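Long-range contact in Lic11098 (PDB 4U08), which is of unknown function but is a leucine-rich repeat protein of a pathogenic spirochaete, a putative virulence factor that probably binds partner molecules: residues Q146-L151 / H167-V172. Residues are numbered along the deposited sequence; the frame is centred on the assembly and turned at random.
Sequences QFNSIL and HNQLNV. With ZN (zinc ion), chain G.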
# COMPACT_ATOMS: atom_id res chain seq x y z
N GLN A 146 7.30 11.68 13.16
CA GLN A 146 8.74 11.92 13.18
C GLN A 146 9.51 10.74 13.78
O GLN A 146 10.51 10.94 14.48
CB GLN A 146 9.06 13.23 13.93
CG GLN A 146 8.64 14.49 13.17
CD GLN A 146 8.23 15.63 14.08
OE1 GLN A 146 8.06 15.48 15.30
NE2 GLN A 146 8.03 16.79 13.49
N PHE A 147 9.07 9.50 13.49
CA PHE A 147 9.76 8.31 13.96
C PHE A 147 11.01 8.02 13.13
O PHE A 147 10.92 7.74 11.93
CB PHE A 147 8.82 7.09 13.94
CG PHE A 147 7.70 7.12 14.95
CD1 PHE A 147 7.91 6.72 16.27
CD2 PHE A 147 6.42 7.51 14.57
CE1 PHE A 147 6.85 6.72 17.20
CE2 PHE A 147 5.37 7.53 15.49
CZ PHE A 147 5.60 7.14 16.81
N ASN A 148 12.18 8.03 13.80
CA ASN A 148 13.48 7.71 13.20
C ASN A 148 13.69 6.23 13.37
O ASN A 148 14.44 5.61 12.63
CB ASN A 148 14.61 8.47 13.92
CG ASN A 148 14.50 9.96 13.76
OD1 ASN A 148 14.35 10.49 12.66
ND2 ASN A 148 14.54 10.67 14.87
N SER A 149 12.98 5.67 14.37
CA SER A 149 12.97 4.26 14.69
C SER A 149 11.65 3.96 15.37
O SER A 149 10.98 4.88 15.84
CB SER A 149 14.17 3.88 15.56
OG SER A 149 14.14 4.64 16.75
N ILE A 150 11.22 2.72 15.33
CA ILE A 150 9.96 2.32 15.96
C ILE A 150 10.29 1.30 17.06
O ILE A 150 11.05 0.37 16.81
CB ILE A 150 8.87 1.87 14.92
CG1 ILE A 150 7.49 1.55 15.59
CG2 ILE A 150 9.34 0.73 14.02
CD1 ILE A 150 6.70 2.77 16.09
N LEU A 151 9.79 1.55 18.28
CA LEU A 151 10.03 0.72 19.47
C LEU A 151 9.71 -0.75 19.21
O LEU A 151 8.75 -1.04 18.50
CB LEU A 151 9.30 1.29 20.71
CG LEU A 151 7.80 1.04 20.93
CD1 LEU A 151 7.38 1.56 22.31
CD2 LEU A 151 6.93 1.71 19.85
N HIS A 167 5.73 7.56 5.56
CA HIS A 167 6.16 8.96 5.70
C HIS A 167 6.72 9.29 7.09
O HIS A 167 6.31 10.25 7.72
CB HIS A 167 5.03 9.92 5.30
CG HIS A 167 4.64 9.76 3.86
ND1 HIS A 167 3.66 8.86 3.48
CD2 HIS A 167 5.12 10.37 2.76
CE1 HIS A 167 3.59 8.93 2.17
NE2 HIS A 167 4.44 9.83 1.68
N ASN A 168 7.63 8.46 7.55
CA ASN A 168 8.36 8.69 8.79
C ASN A 168 9.81 8.77 8.36
O ASN A 168 10.07 9.03 7.17
CB ASN A 168 8.08 7.59 9.83
CG ASN A 168 6.84 7.90 10.58
OD1 ASN A 168 6.80 8.84 11.37
ND2 ASN A 168 5.76 7.18 10.32
N GLN A 169 10.75 8.59 9.27
CA GLN A 169 12.15 8.66 8.86
C GLN A 169 12.89 7.37 9.20
O GLN A 169 14.09 7.41 9.45
CB GLN A 169 12.84 9.94 9.40
CG GLN A 169 12.05 10.64 10.51
CD GLN A 169 11.39 11.91 10.07
OE1 GLN A 169 11.89 13.02 10.33
NE2 GLN A 169 10.23 11.79 9.42
N LEU A 170 12.20 6.20 9.08
CA LEU A 170 12.77 4.89 9.37
C LEU A 170 13.89 4.46 8.45
O LEU A 170 13.70 4.44 7.24
CB LEU A 170 11.69 3.78 9.42
CG LEU A 170 10.50 4.03 10.34
CD1 LEU A 170 9.45 2.91 10.16
CD2 LEU A 170 10.92 4.10 11.79
N ASN A 171 15.04 4.06 9.01
CA ASN A 171 16.14 3.54 8.21
C ASN A 171 16.09 2.03 8.27
O ASN A 171 16.52 1.33 7.34
CB ASN A 171 17.50 3.99 8.75
CG ASN A 171 17.55 5.43 9.18
OD1 ASN A 171 17.52 5.74 10.38
ND2 ASN A 171 17.60 6.34 8.24
N VAL A 172 15.61 1.51 9.42
CA VAL A 172 15.59 0.08 9.72
C VAL A 172 14.29 -0.26 10.47
O VAL A 172 13.65 0.63 11.04
CB VAL A 172 16.86 -0.29 10.56
CG1 VAL A 172 16.77 -1.67 11.17
CG2 VAL A 172 18.14 -0.20 9.73
ZN ZN G . 5.38 9.95 -0.16
O HOH W 1 13.10 1.15 13.70
O HOH W 2 5.12 8.09 -1.33
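Phe147 and Asn168 meet where the loops following strands 139-141 and 162-164 run side by side in consecutive coils of the leucine-rich repeat solenoid. Two direct hydrogen bonds join the loops. The backbone N of Phe147 donates to Asn168 OD1 at 3.2 Å, almost straight at 164° but 35° above the amide's carbonyl plane. The same oxygen lies in the plane of the Phe147 ring at its edge, 3.5 Å from CD2. The shorter bond runs the other way, from Gln169 N to Phe147 O at 2.8 Å. With chi1 at -84°, the Asn168 amide stands beside its own backbone N, and its ND2 is bonded to Leu142 O of the preceding coil and to Leu165 O of its own. A water bridges the far end, taking a bond from Ile150 N and giving one to Val172 O.

Leu170 carries the apolar contact. Its CD2 sits 3.6 Å from Ser149 CA and touches Phe147 CB and Ile150 CG2, while Ile150 CD1, of the same loop as Phe147, lies over one face of the Phe147 ring near the rim. Nearer the surface, the bent chain of Gln169 brings CG within 3.2 Å of Asn148 OD1.

His167 NE2 binds a zinc ion at 2.1 Å, with His190 of the next coil and a water as further ligands. Asn168 is the asparagine of the repeat's HNQL stretch: its buried amide, bonded through both oxygen and nitrogen, ties neighbouring coils together as in the asparagine ladder of leucine-rich repeats.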